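Local coordinates for putative signal transduction protein with CBS domains (PDB 4NOC), which is of unknown function but, as a pair of CBS domains, probably senses a small ligand such as a nucleotide in a signalling role, at residues A[101-106]-A[124-129]; A[18-23]-A[89-94]; A[12-17]-A[35-40]; A[5-10]-A[133-138]. All coordinates share one frame; numbering follows the deposited sequence.

Interaction 1 (A[101-106]-A[124-129])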
# COMPACT_ATOMS: atom_id res chain seq x y z
N GLU A 101 -5.86 -9.38 -8.44
CA GLU A 101 -5.68 -10.72 -7.90
C GLU A 101 -5.02 -10.58 -6.54
O GLU A 101 -4.28 -9.63 -6.30
CB GLU A 101 -4.78 -11.56 -8.81
CG GLU A 101 -5.45 -12.09 -10.07
CD GLU A 101 -6.33 -13.29 -9.81
OE1 GLU A 101 -7.02 -13.74 -10.75
OE2 GLU A 101 -6.33 -13.80 -8.67
N LEU A 102 -5.30 -11.51 -5.65
CA LEU A 102 -4.68 -11.51 -4.34
C LEU A 102 -3.91 -12.79 -4.23
O LEU A 102 -4.50 -13.85 -4.07
CB LEU A 102 -5.75 -11.43 -3.26
CG LEU A 102 -5.33 -11.68 -1.81
CD1 LEU A 102 -4.24 -10.69 -1.39
CD2 LEU A 102 -6.54 -11.61 -0.88
N PRO A 103 -2.58 -12.71 -4.35
CA PRO A 103 -1.84 -13.97 -4.29
C PRO A 103 -1.96 -14.51 -2.88
O PRO A 103 -1.97 -13.74 -1.92
CB PRO A 103 -0.39 -13.55 -4.57
CG PRO A 103 -0.47 -12.11 -5.10
CD PRO A 103 -1.69 -11.53 -4.46
N VAL A 104 -2.08 -15.83 -2.77
CA VAL A 104 -2.28 -16.52 -1.50
C VAL A 104 -1.19 -17.57 -1.39
O VAL A 104 -1.12 -18.47 -2.25
CB VAL A 104 -3.62 -17.29 -1.50
CG1 VAL A 104 -3.80 -18.07 -0.20
CG2 VAL A 104 -4.80 -16.34 -1.76
N VAL A 105 -0.35 -17.48 -0.36
CA VAL A 105 0.73 -18.45 -0.16
C VAL A 105 0.31 -19.55 0.81
O VAL A 105 -0.48 -19.32 1.73
CB VAL A 105 2.05 -17.76 0.33
CG1 VAL A 105 2.46 -16.63 -0.63
CG2 VAL A 105 1.88 -17.19 1.74
N LYS A 106 0.80 -20.77 0.59
CA LYS A 106 0.52 -21.87 1.50
C LYS A 106 1.17 -21.61 2.84
O LYS A 106 2.30 -21.09 2.90
CB LYS A 106 1.05 -23.19 0.93
CG LYS A 106 0.34 -23.62 -0.34
CD LYS A 106 0.93 -24.89 -0.96
CE LYS A 106 0.30 -25.12 -2.33
NZ LYS A 106 0.59 -26.47 -2.88
N PRO A 124 1.82 -5.83 -2.95
CA PRO A 124 1.85 -5.11 -1.67
C PRO A 124 1.63 -6.06 -0.49
O PRO A 124 2.23 -5.83 0.55
CB PRO A 124 0.69 -4.11 -1.78
CG PRO A 124 -0.17 -4.63 -2.91
CD PRO A 124 0.76 -5.33 -3.85
N LEU A 125 0.82 -7.10 -0.67
CA LEU A 125 0.64 -8.15 0.35
C LEU A 125 0.22 -9.48 -0.26
O LEU A 125 -0.20 -9.55 -1.42
CB LEU A 125 -0.34 -7.71 1.46
CG LEU A 125 -1.86 -7.55 1.24
CD1 LEU A 125 -2.16 -6.86 -0.06
CD2 LEU A 125 -2.59 -8.87 1.27
N VAL A 126 0.36 -10.55 0.52
CA VAL A 126 -0.20 -11.85 0.15
C VAL A 126 -1.02 -12.35 1.34
O VAL A 126 -0.68 -12.05 2.49
CB VAL A 126 0.88 -12.91 -0.20
CG1 VAL A 126 1.65 -12.50 -1.45
CG2 VAL A 126 1.84 -13.14 0.98
N ALA A 127 -2.10 -13.08 1.05
CA ALA A 127 -2.86 -13.71 2.12
C ALA A 127 -2.17 -15.02 2.44
O ALA A 127 -1.44 -15.57 1.60
CB ALA A 127 -4.32 -13.95 1.71
N VAL A 128 -2.37 -15.50 3.66
CA VAL A 128 -1.89 -16.81 4.03
C VAL A 128 -3.08 -17.71 4.33
O VAL A 128 -4.01 -17.32 5.05
CB VAL A 128 -0.91 -16.75 5.21
CG1 VAL A 128 -0.24 -18.09 5.42
CG2 VAL A 128 0.15 -15.70 4.94
N VAL A 129 -3.07 -18.90 3.73
CA VAL A 129 -4.19 -19.82 3.92
C VAL A 129 -3.69 -21.13 4.54
O VAL A 129 -2.57 -21.57 4.27
CB VAL A 129 -4.99 -20.02 2.61
CG1 VAL A 129 -5.65 -21.41 2.54
CG2 VAL A 129 -6.04 -18.92 2.47
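Ala127 O receives two donors from the neighbouring strand: the amide of Val105, 2.9 Å from its N to Ala127 O and almost in line with the carbonyl bond, and the CA-H of Val104, with Val104 CA 3.3 Å from the same oxygen. This is the parallel strand pairing of the second CBS motif, where strands 104-106 and 125-130 are the two strands of a beta-alpha-beta unit whose crossover helix is 111-121. Pro103 O mirrors the pattern, taking Ala127 N at 3.0 Å in its carbonyl plane. The last rung, Val129 N to Val105 O, is weak at 3.3 Å, and the axes of the two short strand segments are turned 44° against each other.

The two faces of the sheet are packed differently. On the one turned to helix 111-121, Val105 sends CG1 across Val126 at about a right angle, while its CG2, held between the backbone N and the carbonyl carbon (the first torsion to CG1 is -55°), reaches Val128 CG2. Pro103 CB rests on Val126 CG1 beside them. The other face carries Leu102, which stretches across to the partner strand and looks on to Pro46 and Val49 of the first motif's sheet. Its CD1 lies 3.6 Å from Leu125 CD2, and its CD2 rests on the Ala127 methyl. Farther along that face, Val104 CG1 meets both CB and CG2 of Val129, each at 3.6 Å.

Interaction 2 (A[18-23]-A[89-94]); sequences LDSDAR and VTVRKL
Segments 18-23 and 89-94 meet in a backbone-bonded junction between the turn that leads into helix 22-31 and the short, weakly bonded helical turn near 91-94, with one salt bridge on its exposed side and a small apolar patch inside. Three backbone hydrogen bonds cross: Arg92 N to Leu18 O (2.9 Å), Val91 N to Ser20 O (3.0 Å, nearly straight on to the carbonyl) and Ala22 N to Val89 O (2.8 Å), the last with its donor tilted 26° from the carbonyl plane.

The chain that opens the second CBS motif thus returns to the first one, so the two motifs of the CBS pair are interlocked here, and Val91 and Leu18 both pack on Val39 of the first motif's sheet. In Arg92, CG stands opposite the backbone N (chi1 180°) and the chain bends about CG-CD, which lays the guanidinium over Leu18: CG of that leucine sits 3.7 Å above the centre of the guanidinium plane. At the edge, Asp19 OD1 takes Arg92 NH1 through its syn lone pair, the two flat groups 25° from coplanar; the modelled 2.5 Å is too short to be taken at face value.

Inward, the Ala22 methyl fits against Val89 CG1 and Leu94 CD1, and Leu86 of helix 78-86 touches both Ala22 and Leu94. Asp21, at the N-cap of helix 22-31, turns its carboxylate to Glu24 N, while Ser20 OG bonds Gly17 O and lies 3.5 Å from Val91 CG2.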
# COMPACT_ATOMS: atom_id res chain seq x y z
N LEU A 18 -17.65 -10.04 0.26
CA LEU A 18 -18.04 -9.43 -1.01
C LEU A 18 -19.47 -8.84 -0.96
O LEU A 18 -19.73 -7.76 -1.52
CB LEU A 18 -17.95 -10.50 -2.08
CG LEU A 18 -17.72 -10.17 -3.55
CD1 LEU A 18 -16.73 -9.06 -3.71
CD2 LEU A 18 -17.23 -11.42 -4.27
N ASP A 19 -20.38 -9.52 -0.29
CA ASP A 19 -21.75 -9.02 -0.21
C ASP A 19 -22.04 -8.20 1.05
O ASP A 19 -23.17 -7.83 1.30
CB ASP A 19 -22.75 -10.17 -0.34
CG ASP A 19 -22.48 -11.03 -1.57
OD1 ASP A 19 -22.12 -10.45 -2.63
OD2 ASP A 19 -22.60 -12.28 -1.47
N SER A 20 -21.01 -7.89 1.82
CA SER A 20 -21.22 -7.09 3.03
C SER A 20 -21.34 -5.58 2.73
O SER A 20 -21.01 -5.11 1.64
CB SER A 20 -20.14 -7.38 4.08
OG SER A 20 -18.88 -6.90 3.65
N ASP A 21 -21.85 -4.85 3.71
CA ASP A 21 -22.20 -3.45 3.54
C ASP A 21 -21.01 -2.53 3.23
O ASP A 21 -20.01 -2.54 3.93
CB ASP A 21 -22.93 -2.97 4.80
CG ASP A 21 -23.27 -1.50 4.76
OD1 ASP A 21 -24.27 -1.13 4.11
OD2 ASP A 21 -22.53 -0.71 5.40
N ALA A 22 -21.13 -1.74 2.16
CA ALA A 22 -20.06 -0.82 1.77
C ALA A 22 -19.71 0.19 2.87
O ALA A 22 -18.52 0.38 3.17
CB ALA A 22 -20.42 -0.07 0.48
N ARG A 23 -20.72 0.83 3.46
CA ARG A 23 -20.50 1.83 4.50
C ARG A 23 -19.65 1.25 5.63
O ARG A 23 -18.64 1.83 6.01
CB ARG A 23 -21.82 2.37 5.04
CG ARG A 23 -21.69 3.26 6.27
CD ARG A 23 -21.08 4.62 5.93
NE ARG A 23 -20.92 5.48 7.11
CZ ARG A 23 -20.70 6.79 7.06
N VAL A 89 -25.29 -0.32 -1.02
CA VAL A 89 -24.13 -0.69 -1.81
C VAL A 89 -23.28 -1.70 -1.04
O VAL A 89 -23.13 -1.58 0.17
CB VAL A 89 -23.30 0.57 -2.16
CG1 VAL A 89 -21.98 0.21 -2.85
CG2 VAL A 89 -24.12 1.54 -3.01
N THR A 90 -22.72 -2.67 -1.76
CA THR A 90 -21.90 -3.71 -1.15
C THR A 90 -20.46 -3.56 -1.57
O THR A 90 -20.16 -2.86 -2.54
CB THR A 90 -22.37 -5.10 -1.57
OG1 THR A 90 -22.09 -5.29 -2.96
CG2 THR A 90 -23.86 -5.24 -1.34
N VAL A 91 -19.58 -4.23 -0.83
CA VAL A 91 -18.16 -4.23 -1.10
C VAL A 91 -17.87 -4.59 -2.53
O VAL A 91 -16.98 -4.01 -3.15
CB VAL A 91 -17.43 -5.20 -0.16
CG1 VAL A 91 -16.00 -5.37 -0.59
CG2 VAL A 91 -17.49 -4.68 1.28
N ARG A 92 -18.66 -5.50 -3.08
CA ARG A 92 -18.51 -5.94 -4.46
C ARG A 92 -18.52 -4.75 -5.43
O ARG A 92 -17.75 -4.72 -6.38
CB ARG A 92 -19.62 -6.93 -4.81
CG ARG A 92 -19.56 -7.43 -6.24
CD ARG A 92 -20.83 -8.17 -6.64
NE ARG A 92 -21.18 -9.20 -5.67
CZ ARG A 92 -20.78 -10.46 -5.74
NH1 ARG A 92 -21.15 -11.33 -4.80
NH2 ARG A 92 -20.00 -10.87 -6.74
N LYS A 93 -19.41 -3.79 -5.19
CA LYS A 93 -19.57 -2.63 -6.07
C LYS A 93 -18.44 -1.61 -5.91
O LYS A 93 -18.18 -0.82 -6.81
CB LYS A 93 -20.93 -1.96 -5.85
CG LYS A 93 -22.04 -2.45 -6.76
N LEU A 94 -17.78 -1.64 -4.75
CA LEU A 94 -16.65 -0.76 -4.50
C LEU A 94 -15.41 -1.19 -5.29
O LEU A 94 -14.53 -0.38 -5.58
CB LEU A 94 -16.30 -0.75 -3.00
CG LEU A 94 -17.37 -0.22 -2.05
CD1 LEU A 94 -16.89 -0.31 -0.62
CD2 LEU A 94 -17.67 1.20 -2.40

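Interaction 3 (A[12-17]-A[35-40]). With SO4 (sulfate ion), chain G.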
# COMPACT_ATOMS: atom_id res chain seq x y z
N GLN A 12 -2.54 -10.79 11.64
CA GLN A 12 -3.98 -10.67 11.55
C GLN A 12 -4.32 -9.46 10.69
O GLN A 12 -3.69 -8.42 10.86
CB GLN A 12 -4.58 -10.48 12.93
CG GLN A 12 -4.53 -11.72 13.80
CD GLN A 12 -5.78 -12.57 13.68
OE1 GLN A 12 -6.24 -12.85 12.57
NE2 GLN A 12 -6.35 -12.96 14.81
N PHE A 13 -5.29 -9.61 9.80
CA PHE A 13 -5.65 -8.55 8.86
C PHE A 13 -7.17 -8.57 8.71
O PHE A 13 -7.75 -9.63 8.54
CB PHE A 13 -5.00 -8.87 7.51
CG PHE A 13 -4.45 -7.67 6.78
CD1 PHE A 13 -3.14 -7.26 7.00
CD2 PHE A 13 -5.21 -7.00 5.83
CE1 PHE A 13 -2.62 -6.17 6.31
CE2 PHE A 13 -4.69 -5.90 5.14
CZ PHE A 13 -3.39 -5.49 5.38
N PRO A 14 -7.83 -7.41 8.80
CA PRO A 14 -9.29 -7.50 8.72
C PRO A 14 -9.82 -7.89 7.33
O PRO A 14 -9.28 -7.51 6.27
CB PRO A 14 -9.78 -6.11 9.13
CG PRO A 14 -8.60 -5.24 9.03
CD PRO A 14 -7.37 -6.06 9.16
N VAL A 15 -10.89 -8.66 7.38
CA VAL A 15 -11.47 -9.30 6.22
C VAL A 15 -12.93 -8.85 6.15
O VAL A 15 -13.56 -8.65 7.20
CB VAL A 15 -11.38 -10.84 6.42
CG1 VAL A 15 -12.36 -11.57 5.56
CG2 VAL A 15 -9.95 -11.32 6.16
N VAL A 16 -13.44 -8.63 4.94
CA VAL A 16 -14.88 -8.38 4.77
C VAL A 16 -15.44 -9.20 3.62
O VAL A 16 -14.71 -9.54 2.67
CB VAL A 16 -15.20 -6.88 4.48
CG1 VAL A 16 -14.89 -6.00 5.68
CG2 VAL A 16 -14.46 -6.41 3.22
N GLY A 17 -16.74 -9.51 3.69
CA GLY A 17 -17.40 -10.27 2.64
C GLY A 17 -17.74 -9.42 1.43
O GLY A 17 -18.05 -8.23 1.53
N PRO A 35 -4.44 0.57 4.73
CA PRO A 35 -4.23 0.74 3.29
C PRO A 35 -5.28 -0.05 2.52
O PRO A 35 -5.68 0.39 1.44
CB PRO A 35 -2.84 0.13 3.08
CG PRO A 35 -2.74 -0.92 4.16
CD PRO A 35 -3.44 -0.32 5.34
N GLY A 36 -5.72 -1.19 3.08
CA GLY A 36 -6.70 -2.05 2.42
C GLY A 36 -7.38 -3.10 3.28
O GLY A 36 -6.92 -3.44 4.37
N LEU A 37 -8.50 -3.61 2.78
CA LEU A 37 -9.20 -4.71 3.42
C LEU A 37 -9.03 -5.95 2.55
O LEU A 37 -9.00 -5.85 1.33
CB LEU A 37 -10.70 -4.39 3.54
CG LEU A 37 -11.09 -3.22 4.44
CD1 LEU A 37 -12.58 -2.96 4.40
CD2 LEU A 37 -10.62 -3.44 5.88
N ILE A 38 -8.90 -7.12 3.17
CA ILE A 38 -8.97 -8.37 2.41
C ILE A 38 -10.44 -8.74 2.17
O ILE A 38 -11.23 -8.86 3.11
CB ILE A 38 -8.21 -9.52 3.08
CG1 ILE A 38 -6.70 -9.28 2.96
CG2 ILE A 38 -8.59 -10.85 2.42
CD1 ILE A 38 -5.87 -10.38 3.56
N VAL A 39 -10.81 -8.90 0.91
CA VAL A 39 -12.18 -9.20 0.57
C VAL A 39 -12.30 -10.70 0.32
O VAL A 39 -11.49 -11.26 -0.43
CB VAL A 39 -12.60 -8.48 -0.70
CG1 VAL A 39 -14.06 -8.80 -1.04
CG2 VAL A 39 -12.38 -6.98 -0.55
N VAL A 40 -13.28 -11.35 0.93
CA VAL A 40 -13.53 -12.75 0.63
C VAL A 40 -14.92 -12.96 0.04
O VAL A 40 -15.78 -12.07 0.12
CB VAL A 40 -13.35 -13.62 1.86
CG1 VAL A 40 -11.99 -13.35 2.49
CG2 VAL A 40 -14.48 -13.34 2.86
S SO4 G . -7.15 -12.88 9.35
O1 SO4 G . -5.99 -12.11 9.76
O2 SO4 G . -7.03 -14.26 9.81
O3 SO4 G . -8.36 -12.29 9.92
O4 SO4 G . -7.20 -12.84 7.89
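Phe13 is the odd side chain of this contact: its first torsion, -140°, is far from any staggered value, and it swings the ring over the start of strand 36-40, where CE2 comes within 3.4 Å of Gly36 O. CD2 lies 4.0 Å from Ile38 CG1, the two side chains crossing at about a right angle, and Ala137 and Thr139 of the second CBS motif pack on the ring as well. Its backbone is held too: Phe13 N donates to O1 of a sulfate ion at a very short 2.6 Å. The ion, probably from the crystallisation liquor, also touches the methyl group CG2 of Val15.

Past this point the chain enters the first beta-alpha-beta unit of the CBS pair, with strands 15-17 and 36-40 parallel and helix 22-31 as the crossover. Val16 is gripped on both backbone sides, its N bonding Ile38 O at 2.9 Å and its O taking Val40 N at 2.9 Å, while Pro14 O accepts Ile38 N.

Val16 and Leu37 face helix 22-31, and Leu37 CD1 sits against both methyl groups of Val16. On the opposite face, Val15 splits its branches. CG1 is anti to the backbone N (chi1 159°) and meets Val40 CG1 at 3.6 Å; CG2 turns instead to Ile38 CB and to the sulfate, which sits where the two motifs adjoin and could mark an anion-binding spot.

Interaction 4 (A[5-10]-A[133-138])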
# COMPACT_ATOMS: atom_id res chain seq x y z
N HIS A 5 7.69 -20.29 8.82
CA HIS A 5 6.88 -20.50 7.63
C HIS A 5 5.85 -19.40 7.46
O HIS A 5 5.73 -18.53 8.33
CB HIS A 5 6.22 -21.88 7.66
CG HIS A 5 7.19 -23.00 7.50
ND1 HIS A 5 6.98 -24.25 8.04
CD2 HIS A 5 8.38 -23.07 6.85
CE1 HIS A 5 8.00 -25.04 7.74
NE2 HIS A 5 8.86 -24.35 7.02
N GLY A 6 5.12 -19.41 6.34
CA GLY A 6 4.10 -18.41 6.07
C GLY A 6 3.15 -18.22 7.24
O GLY A 6 2.76 -17.09 7.55
N GLU A 7 2.81 -19.32 7.91
CA GLU A 7 1.95 -19.28 9.09
C GLU A 7 2.48 -18.36 10.19
O GLU A 7 1.75 -17.54 10.73
CB GLU A 7 1.77 -20.69 9.64
CG GLU A 7 0.86 -20.76 10.85
CD GLU A 7 0.49 -22.19 11.22
OE1 GLU A 7 1.16 -23.13 10.74
OE2 GLU A 7 -0.47 -22.37 12.00
N GLN A 8 3.75 -18.51 10.53
CA GLN A 8 4.35 -17.66 11.56
C GLN A 8 4.59 -16.24 11.06
O GLN A 8 4.56 -15.31 11.85
CB GLN A 8 5.66 -18.26 12.04
CG GLN A 8 5.51 -19.58 12.80
CD GLN A 8 5.13 -20.74 11.90
OE1 GLN A 8 5.50 -20.77 10.72
NE2 GLN A 8 4.37 -21.68 12.44
N MSE A 9 4.84 -16.07 9.75
CA MSE A 9 5.08 -14.74 9.18
C MSE A 9 3.82 -13.88 9.17
O MSE A 9 3.89 -12.66 9.33
CB MSE A 9 5.61 -14.86 7.75
CG MSE A 9 6.96 -15.58 7.63
SE MSE A 9 7.35 -15.97 5.77
CE MSE A 9 7.61 -14.17 5.14
N ALA A 10 2.67 -14.51 8.98
CA ALA A 10 1.43 -13.77 8.76
C ALA A 10 1.02 -12.98 9.99
O ALA A 10 1.31 -13.37 11.12
CB ALA A 10 0.31 -14.72 8.37
N GLU A 133 -8.62 -22.00 5.10
CA GLU A 133 -8.92 -20.87 5.97
C GLU A 133 -7.84 -19.79 5.86
O GLU A 133 -6.63 -20.10 5.87
CB GLU A 133 -9.05 -21.32 7.43
CG GLU A 133 -10.25 -22.22 7.69
N ILE A 134 -8.27 -18.54 5.73
CA ILE A 134 -7.36 -17.41 5.80
C ILE A 134 -6.94 -17.18 7.25
O ILE A 134 -7.78 -16.89 8.10
CB ILE A 134 -8.00 -16.12 5.26
CG1 ILE A 134 -8.36 -16.30 3.79
CG2 ILE A 134 -7.04 -14.92 5.41
CD1 ILE A 134 -8.73 -15.01 3.10
N ILE A 135 -5.65 -17.30 7.53
CA ILE A 135 -5.17 -17.13 8.89
C ILE A 135 -4.47 -15.78 9.11
O ILE A 135 -4.11 -15.44 10.24
CB ILE A 135 -4.23 -18.29 9.32
CG1 ILE A 135 -3.04 -18.40 8.37
CG2 ILE A 135 -5.00 -19.60 9.35
CD1 ILE A 135 -2.04 -19.45 8.81
N GLY A 136 -4.29 -15.01 8.04
CA GLY A 136 -3.67 -13.70 8.14
C GLY A 136 -3.08 -13.24 6.81
O GLY A 136 -3.39 -13.81 5.75
N ALA A 137 -2.22 -12.22 6.86
CA ALA A 137 -1.58 -11.70 5.66
C ALA A 137 -0.12 -11.34 5.92
O ALA A 137 0.30 -11.19 7.08
CB ALA A 137 -2.33 -10.49 5.13
N ILE A 138 0.65 -11.22 4.85
CA ILE A 138 2.04 -10.79 4.92
C ILE A 138 2.23 -9.63 3.96
O ILE A 138 2.17 -9.82 2.73
CB ILE A 138 3.00 -11.91 4.51
CG1 ILE A 138 2.78 -13.16 5.36
CG2 ILE A 138 4.46 -11.46 4.63
CD1 ILE A 138 3.47 -14.37 4.80
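Ile138 and Met9, the latter built as selenomethionine, cross obliquely, and this is where helix 6-9 meets strand 133-139. The isoleucine's longer branch is anti to the carbonyl carbon, and its end comes round toward the helix: CD1 lies 3.7 Å from Met9 CB and 3.9 Å from Gly6 O, while CG1 rests 3.7 Å from Ala10 CA. Met9 folds back at its selenium (chi3 68°), which brings CE over both CD1 and CG2 of the same isoleucine. Val114 of helix 111-121 touches both side chains.

At the other end of the contact Ile135 and Glu7 cross at about a right angle. Ile135 CD1 pushes into the aliphatic part of the glutamate, 3.8 Å from CG, and the extended Glu7 chain carries its carboxylate past the methyl to a salt bridge with Lys130.

Between the two pairs, Ala10 packs against the backbone of the strand. Its CB is 4.0 Å from Gly136 C, and Ala10 CA makes a bent CA-H...O contact with Ala137 O, 3.3 Å away. Gly136 adopts phi 158°, psi -164°, a region accessible essentially to glycine alone, and the Ala10 methyl sits against its backbone. Ile135 and Gly136 both pair with Val128, a beta bulge in strand 133-139. Helix 6-9, ahead of strand 15-17 in the chain, packs on the sheet of the second CBS motif, an interlocking of the two motifs consistent with a CBS pair, or Bateman module.

Interactions 1 and 3 are equivalent parallel pairings, one in each CBS motif's beta-alpha-beta unit, and they touch where Leu102 CD2 and Leu125 CD2 pack on Ile38. Interactions 2 and 4 carry the exchange between motifs: 89-94 joins the first, 5-10 the second. Their chemistry differs. Interaction 2, partly buried, relies on backbone hydrogen bonds and a salt bridge on its exposed side, whereas interaction 4, largely buried, relies on apolar packing. Interaction 4 shares a sheet with interaction 1, also buried, through Val126 O to Ile138 N, while Leu18 N to Val40 O ties interaction 2 to interaction 3. Interaction 3 is the most central, its centre about 5 Å from the centre of the chain, yet only partly buried.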